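DotU family type IV/VI secretion system protein (Acinetobacter baumannii, PDB 6Y4R) forms the cytoplasmic domain of TssL, a key component of the type VI secretion system, probably as part of the complex that fixes the apparatus in the inner membrane. Local coordinates at residues A150-G153 with D154-Y158; L48-S51 with A52-H56; E143-N146 with H147-R151. All blocks are in the same frame, centred on the assembly; numbering follows the deposited sequence.

Interactions 1 and 3 are successive turns of one helix, 143-159. They share Ala150 and Arg151, and their centres are 11 Å apart. Interaction 2 stands apart, at the loop between helices 27-47 and 52-71. Its centre is 22 Å from that of interaction 1, with nearest atoms about 12 Å apart, and 27 Å from that of interaction 3, with nearest atoms about 18 Å apart. Helix 119-130 relates all three, since it receives side chains from each in this all-helical domain. Arg112 of helix 100-114 also joins the first and third contacts, pairing with Glu155 and touching Leu148. Both regions are structural packing within the domain.

Interaction 1: residues A150-G153 with D154-Y158; sequences ARVG and DEIDY
Asp154 and Ala150 open this stretch of the amphipathic C-terminal helix 143-159 with an ordinary i to i+4 backbone bond, Asp154 N lying 3.0 Å from Ala150 O. At 135° it is the most bent of the four such bonds that join residues 150-153 to 154-157. With CG beside the backbone N (chi1 -70°), the Asp154 carboxylate lies back along the preceding turn, bringing OD2 to 3.4 Å from Ala150 O. Both atoms are acceptors, so this is mere proximity. Arg151 extends its chain elsewhere: its NE stays 6.4 Å from Asp154 OD2, so any attraction between the opposite charges would be long-range and probably weak.

Glu155 comes next, its N 2.8 Å from Arg151 O. Its chain bends at the second torsion, which lays the carboxylate alongside the preceding turn, with OE2 3.9 Å from Arg151 CB. The true polar partner is Arg112 of helix 100-114, whose NE forms a salt bridge with Glu155 OE1; a long acid suits this flank because it can reach across to a neighbouring helix.

Ile156 belongs to the buried face. Its N bonds to Val152 O, and its CD1 meets Val152 CG1 at 4.5 Å, a loose apolar touch between two branched side chains. Both turn to helix 119-130, Val152 against Leu122 and Ile156 against Leu119, Glu123 and His126, so aliphatic residues are apt here.

Asp157 returns to the exposed side, where a charged carboxylate can meet solvent. Its N reaches Gly153 O at 3.1 Å in a fairly straight bond of 165°, and its carboxylate leans back over a glycine that offers only backbone. Beyond it the ladder goes on, Tyr158 N donating to Asp154 O.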
loop_
_atom_site.group_PDB
_atom_site.type_symbol
_atom_site.label_atom_id
_atom_site.label_comp_id
_atom_site.label_asym_id
_atom_site.label_seq_id
_atom_site.Cartn_x
_atom_site.Cartn_y
_atom_site.Cartn_z
ATOM N N ALA A 150 11.751 -9.320 6.557
ATOM C CA ALA A 150 11.881 -10.176 7.724
ATOM C C ALA A 150 12.151 -9.375 8.989
ATOM O O ALA A 150 11.560 -9.652 10.040
ATOM C CB ALA A 150 12.994 -11.193 7.491
ATOM N N ARG A 151 13.030 -8.372 8.911
ATOM C CA ARG A 151 13.430 -7.635 10.111
ATOM C C ARG A 151 12.490 -6.513 10.489
ATOM O O ARG A 151 12.354 -6.211 11.680
ATOM C CB ARG A 151 14.812 -7.033 9.961
ATOM C CG ARG A 151 15.673 -7.712 8.977
ATOM C CD ARG A 151 16.904 -6.951 8.735
ATOM N NE ARG A 151 17.928 -7.812 8.133
ATOM C CZ ARG A 151 19.177 -7.456 7.861
ATOM N NH1 ARG A 151 19.583 -6.253 8.166
ATOM N NH2 ARG A 151 19.986 -8.335 7.318
ATOM N N VAL A 152 11.863 -5.857 9.518
ATOM C CA VAL A 152 10.799 -4.949 9.901
ATOM C C VAL A 152 9.726 -5.728 10.634
ATOM O O VAL A 152 9.149 -5.252 11.618
ATOM C CB VAL A 152 10.244 -4.221 8.668
ATOM C CG1 VAL A 152 9.156 -3.252 9.061
ATOM C CG2 VAL A 152 11.351 -3.480 7.964
ATOM N N GLY A 153 9.500 -6.971 10.207
ATOM C CA GLY A 153 8.588 -7.845 10.919
ATOM C C GLY A 153 9.071 -8.169 12.315
ATOM O O GLY A 153 8.270 -8.283 13.251
ATOM N N ASP A 154 10.393 -8.346 12.466
ATOM C CA ASP A 154 10.984 -8.616 13.773
ATOM C C ASP A 154 10.848 -7.417 14.694
ATOM O O ASP A 154 10.562 -7.577 15.888
ATOM C CB ASP A 154 12.480 -8.939 13.643
ATOM C CG ASP A 154 12.762 -10.293 12.992
ATOM O OD1 ASP A 154 11.937 -11.227 13.131
ATOM O OD2 ASP A 154 13.846 -10.429 12.372
ATOM N N GLU A 155 11.071 -6.207 14.159
ATOM C CA GLU A 155 10.983 -4.989 14.968
ATOM C C GLU A 155 9.562 -4.755 15.452
ATOM O O GLU A 155 9.351 -4.294 16.576
ATOM C CB GLU A 155 11.500 -3.788 14.183
ATOM C CG GLU A 155 12.989 -3.797 14.100
ATOM C CD GLU A 155 13.513 -3.356 12.757
ATOM O OE1 GLU A 155 12.873 -2.504 12.077
ATOM O OE2 GLU A 155 14.561 -3.919 12.370
ATOM N N ILE A 156 8.575 -5.064 14.619
ATOM C CA ILE A 156 7.197 -4.957 15.065
ATOM C C ILE A 156 6.917 -5.969 16.169
ATOM O O ILE A 156 6.277 -5.641 17.174
ATOM C CB ILE A 156 6.239 -5.108 13.877
ATOM C CG1 ILE A 156 6.474 -3.946 12.902
ATOM C CG2 ILE A 156 4.811 -5.112 14.391
ATOM C CD1 ILE A 156 5.622 -4.008 11.674
ATOM N N ASP A 157 7.395 -7.213 16.009
ATOM C CA ASP A 157 7.277 -8.188 17.096
ATOM C C ASP A 157 7.974 -7.690 18.356
ATOM O O ASP A 157 7.482 -7.900 19.470
ATOM C CB ASP A 157 7.903 -9.537 16.721
ATOM C CG ASP A 157 7.073 -10.351 15.751
ATOM O OD1 ASP A 157 5.831 -10.170 15.679
ATOM O OD2 ASP A 157 7.676 -11.228 15.090
ATOM N N TYR A 158 9.127 -7.027 18.195
ATOM C CA TYR A 158 9.891 -6.522 19.335
ATOM C C TYR A 158 9.189 -5.366 20.035
ATOM O O TYR A 158 9.254 -5.253 21.266
ATOM C CB TYR A 158 11.298 -6.107 18.878
ATOM C CG TYR A 158 12.164 -5.417 19.926
ATOM C CD1 TYR A 158 13.182 -6.091 20.573
ATOM C CD2 TYR A 158 11.968 -4.083 20.262
ATOM C CE1 TYR A 158 13.980 -5.450 21.531
ATOM C CE2 TYR A 158 12.756 -3.443 21.208
ATOM C CZ TYR A 158 13.758 -4.124 21.838
ATOM O OH TYR A 158 14.529 -3.464 22.782
#

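Interaction 2: residues L48-S51 with A52-H56; sequences LQFS and ADDIH
Ser51 caps helix 52-71: as the N-cap residue it accepts from Asp54 N through its side-chain OG, at 3.2 Å and with an N-H...O angle of 165°. Its OG lies between the backbone N and the carbonyl carbon (chi1 86°), a position from which the short hydroxyl can curl over the first turn and meet a first-turn amide, as an N-cap serine commonly does. The Ser51 carbonyl then begins the regular helical series, its O receiving Ile55 N at 3.1 Å.

Just outside the cap, Phe50 and Ile55 form a hydrophobic staple, the residue before the N-cap touching the fourth residue after it. Here Phe50 CB and Ile55 CG1 approach to 4.3 Å. The staple is laid on the rest of the fold, with both side chains resting on Ala45 of helix 27-47 and the Phe50 side chain also on Leu4 and on Ala120 of helix 119-130.

Further out, Gln49 closes the preceding helix in a Schellman motif, its positive phi (77°) turning the chain toward the new helix. Asp53 and Asp54 place acids in the first turn, where negative charge would suit the helix dipole. Asp54, buried, is held by a salt bridge from its OD1 to Arg118 NH2, while its OD2 lies at the edge of the Phe50 ring, 4.5 Å from Phe50 CD1.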
loop_
_atom_site.group_PDB
_atom_site.type_symbol
_atom_site.label_atom_id
_atom_site.label_comp_id
_atom_site.label_asym_id
_atom_site.label_seq_id
_atom_site.Cartn_x
_atom_site.Cartn_y
_atom_site.Cartn_z
ATOM N N LEU A 48 -11.024 8.245 14.963
ATOM C CA LEU A 48 -10.377 7.442 15.980
ATOM C C LEU A 48 -9.085 8.076 16.438
ATOM O O LEU A 48 -8.371 7.481 17.246
ATOM C CB LEU A 48 -10.148 6.011 15.486
ATOM C CG LEU A 48 -11.375 5.108 15.255
ATOM C CD1 LEU A 48 -10.961 3.735 14.695
ATOM C CD2 LEU A 48 -12.206 4.940 16.533
ATOM N N GLN A 49 -8.790 9.273 15.935
ATOM C CA GLN A 49 -7.799 10.183 16.480
ATOM C C GLN A 49 -6.380 9.759 16.114
ATOM O O GLN A 49 -5.436 10.095 16.835
ATOM C CB GLN A 49 -7.964 10.309 18.007
ATOM C CG GLN A 49 -9.440 10.499 18.446
ATOM C CD GLN A 49 -9.729 11.751 19.236
ATOM O OE1 GLN A 49 -8.900 12.651 19.326
ATOM N NE2 GLN A 49 -10.927 11.819 19.813
ATOM N N PHE A 50 -6.196 9.014 15.019
ATOM C CA PHE A 50 -4.849 8.782 14.522
ATOM C C PHE A 50 -4.294 10.088 13.967
ATOM O O PHE A 50 -5.026 10.905 13.405
ATOM C CB PHE A 50 -4.816 7.721 13.420
ATOM C CG PHE A 50 -5.163 6.322 13.864
ATOM C CD1 PHE A 50 -4.159 5.411 14.162
ATOM C CD2 PHE A 50 -6.481 5.908 13.951
ATOM C CE1 PHE A 50 -4.459 4.125 14.559
ATOM C CE2 PHE A 50 -6.795 4.619 14.343
ATOM C CZ PHE A 50 -5.779 3.729 14.648
ATOM N N SER A 51 -2.980 10.263 14.097
ATOM C CA SER A 51 -2.346 11.490 13.646
ATOM C C SER A 51 -2.466 11.619 12.134
ATOM O O SER A 51 -2.560 10.624 11.410
ATOM C CB SER A 51 -0.876 11.519 14.066
ATOM O OG SER A 51 -0.065 10.855 13.112
ATOM N N ALA A 52 -2.443 12.873 11.665
ATOM C CA ALA A 52 -2.550 13.163 10.237
ATOM C C ALA A 52 -1.432 12.521 9.432
ATOM O O ALA A 52 -1.642 12.177 8.263
ATOM C CB ALA A 52 -2.563 14.673 10.002
ATOM N N ASP A 53 -0.240 12.353 10.018
ATOM C CA ASP A 53 0.832 11.706 9.264
ATOM C C ASP A 53 0.600 10.206 9.134
ATOM O O ASP A 53 0.884 9.627 8.075
ATOM C CB ASP A 53 2.195 11.976 9.899
ATOM C CG ASP A 53 2.422 13.437 10.193
ATOM O OD1 ASP A 53 2.958 14.149 9.316
ATOM O OD2 ASP A 53 2.078 13.881 11.307
ATOM N N ASP A 54 0.061 9.560 10.182
ATOM C CA ASP A 54 -0.261 8.132 10.085
ATOM C C ASP A 54 -1.302 7.883 8.999
ATOM O O ASP A 54 -1.129 6.995 8.160
ATOM C CB ASP A 54 -0.757 7.576 11.430
ATOM C CG ASP A 54 0.381 7.281 12.427
ATOM O OD1 ASP A 54 1.554 7.600 12.124
ATOM O OD2 ASP A 54 0.096 6.690 13.503
ATOM N N ILE A 55 -2.360 8.702 8.967
ATOM C CA ILE A 55 -3.392 8.563 7.939
ATOM C C ILE A 55 -2.787 8.779 6.558
ATOM O O ILE A 55 -3.024 8.000 5.621
ATOM C CB ILE A 55 -4.548 9.556 8.194
ATOM C CG1 ILE A 55 -5.381 9.199 9.432
ATOM C CG2 ILE A 55 -5.454 9.673 6.946
ATOM C CD1 ILE A 55 -5.997 10.428 10.094
ATOM N N HIS A 56 -1.994 9.846 6.425
ATOM C CA HIS A 56 -1.369 10.199 5.148
ATOM C C HIS A 56 -0.463 9.072 4.663
ATOM O O HIS A 56 -0.483 8.708 3.482
ATOM C CB HIS A 56 -0.573 11.506 5.322
ATOM C CG HIS A 56 0.207 11.953 4.125
ATOM N ND1 HIS A 56 -0.308 12.795 3.166
ATOM C CD2 HIS A 56 1.472 11.665 3.726
ATOM C CE1 HIS A 56 0.611 13.028 2.238
ATOM N NE2 HIS A 56 1.700 12.343 2.546
#

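Interaction 3: residues E143-N146 with H147-R151; sequences ESLN and HLVAR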
loop_
_atom_site.group_PDB
_atom_site.type_symbol
_atom_site.label_atom_id
_atom_site.label_comp_id
_atom_site.label_asym_id
_atom_site.label_seq_id
_atom_site.Cartn_x
_atom_site.Cartn_y
_atom_site.Cartn_z
ATOM N N GLU A 143 16.655 -10.803 -2.914
ATOM C CA GLU A 143 16.868 -11.351 -1.579
ATOM C C GLU A 143 17.047 -10.238 -0.560
ATOM O O GLU A 143 16.738 -10.414 0.627
ATOM C CB GLU A 143 18.030 -12.346 -1.542
ATOM C CG GLU A 143 17.748 -13.625 -2.333
ATOM C CD GLU A 143 19.000 -14.310 -2.858
ATOM O OE1 GLU A 143 20.104 -13.733 -2.751
ATOM O OE2 GLU A 143 18.874 -15.437 -3.387
ATOM N N SER A 144 17.606 -9.106 -0.996
ATOM C CA SER A 144 17.730 -7.961 -0.106
ATOM C C SER A 144 16.359 -7.527 0.390
ATOM O O SER A 144 16.233 -7.018 1.508
ATOM C CB SER A 144 18.456 -6.811 -0.804
ATOM O OG SER A 144 18.633 -5.716 0.072
ATOM N N LEU A 145 15.316 -7.729 -0.417
ATOM C CA LEU A 145 13.995 -7.283 0.004
ATOM C C LEU A 145 13.359 -8.260 0.988
ATOM O O LEU A 145 12.719 -7.839 1.955
ATOM C CB LEU A 145 13.092 -7.095 -1.212
ATOM C CG LEU A 145 11.635 -6.782 -0.883
ATOM C CD1 LEU A 145 11.488 -5.343 -0.378
ATOM C CD2 LEU A 145 10.771 -7.028 -2.095
ATOM N N ASN A 146 13.572 -9.561 0.812
ATOM C CA ASN A 146 13.051 -10.493 1.804
ATOM C C ASN A 146 13.695 -10.276 3.164
ATOM O O ASN A 146 13.010 -10.313 4.196
ATOM C CB ASN A 146 13.245 -11.929 1.323
ATOM C CG ASN A 146 12.308 -12.301 0.192
ATOM O OD1 ASN A 146 11.368 -11.561 -0.152
ATOM N ND2 ASN A 146 12.598 -13.432 -0.440
ATOM N N HIS A 147 15.004 -10.029 3.201
ATOM C CA HIS A 147 15.594 -9.786 4.512
ATOM C C HIS A 147 15.055 -8.498 5.116
ATOM O O HIS A 147 14.868 -8.420 6.329
ATOM C CB HIS A 147 17.121 -9.836 4.466
ATOM C CG HIS A 147 17.699 -10.486 5.676
ATOM N ND1 HIS A 147 19.031 -10.785 5.825
ATOM C CD2 HIS A 147 17.091 -10.928 6.805
ATOM C CE1 HIS A 147 19.218 -11.379 7.000
ATOM N NE2 HIS A 147 18.056 -11.473 7.619
ATOM N N LEU A 148 14.775 -7.482 4.299
ATOM C CA LEU A 148 14.200 -6.261 4.869
ATOM C C LEU A 148 12.809 -6.522 5.430
ATOM O O LEU A 148 12.485 -6.071 6.538
ATOM C CB LEU A 148 14.139 -5.143 3.835
ATOM C CG LEU A 148 13.158 -4.002 4.120
ATOM C CD1 LEU A 148 13.607 -3.190 5.285
ATOM C CD2 LEU A 148 13.103 -3.122 2.908
ATOM N N VAL A 149 11.992 -7.290 4.704
ATOM C CA VAL A 149 10.661 -7.626 5.193
ATOM C C VAL A 149 10.762 -8.427 6.478
ATOM O O VAL A 149 9.976 -8.232 7.410
ATOM C CB VAL A 149 9.878 -8.394 4.114
ATOM C CG1 VAL A 149 8.481 -8.733 4.618
ATOM C CG2 VAL A 149 9.807 -7.573 2.827
ATOM N N ALA A 150 11.751 -9.320 6.557
ATOM C CA ALA A 150 11.881 -10.176 7.724
ATOM C C ALA A 150 12.151 -9.375 8.989
ATOM O O ALA A 150 11.560 -9.652 10.040
ATOM C CB ALA A 150 12.994 -11.193 7.491
ATOM N N ARG A 151 13.030 -8.372 8.911
ATOM C CA ARG A 151 13.430 -7.635 10.111
ATOM C C ARG A 151 12.490 -6.513 10.489
ATOM O O ARG A 151 12.354 -6.211 11.680
ATOM C CB ARG A 151 14.812 -7.033 9.961
ATOM C CG ARG A 151 15.673 -7.712 8.977
ATOM C CD ARG A 151 16.904 -6.951 8.735
ATOM N NE ARG A 151 17.928 -7.812 8.133
ATOM C CZ ARG A 151 19.177 -7.456 7.861
ATOM N NH1 ARG A 151 19.583 -6.253 8.166
ATOM N NH2 ARG A 151 19.986 -8.335 7.318
#
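Leu145 meets two residues of the next turn, Leu148 and Val149, and this trio is the close-packed side of the contact. One methyl of each leucine does the touching, Leu145 CD1 lying 4.3 Å from Leu148 CD2, while Val149 brings its CG2 branch to 4.2 Å from Leu145 CG. Val149 can do so because CG1 stands anti to its backbone N (chi1 -179°), which leaves CG2 beside that N and directed back at the turn of Leu145. The backbone is joined at the same place, Val149 N donating to Leu145 O at 2.9 Å with an angle of 164°.

Spacings of three and four residues put these aliphatic groups on one face of an amphipathic helix, 143-159, which rests on two others of the all-helical domain. Leu145 and Leu148 both lie against Phe105 of helix 100-114, and Leu145 and Val149 share Leu129 of helix 119-130. The longer chains of the leucines carry their methyls to Phe105, whereas valine, branched at CB, keeps its methyls next to its own backbone.

The other side is joined almost wholly by backbone. His147 N bonds to Glu143 O at 3.1 Å, yet their side chains lead apart, the acid being poorly ordered and the imidazole swinging outward. Asn146 O likewise takes Ala150 N at 2.9 Å, and here the small methyl of Ala150 lies close by, its CB 3.4 Å from that same Asn146 O. Polar or small residues are at home on this exposed surface. Ser144, in the first turn, gives its O to Leu148 N, while its own N makes a weak hydrogen bond to Ser141 OG.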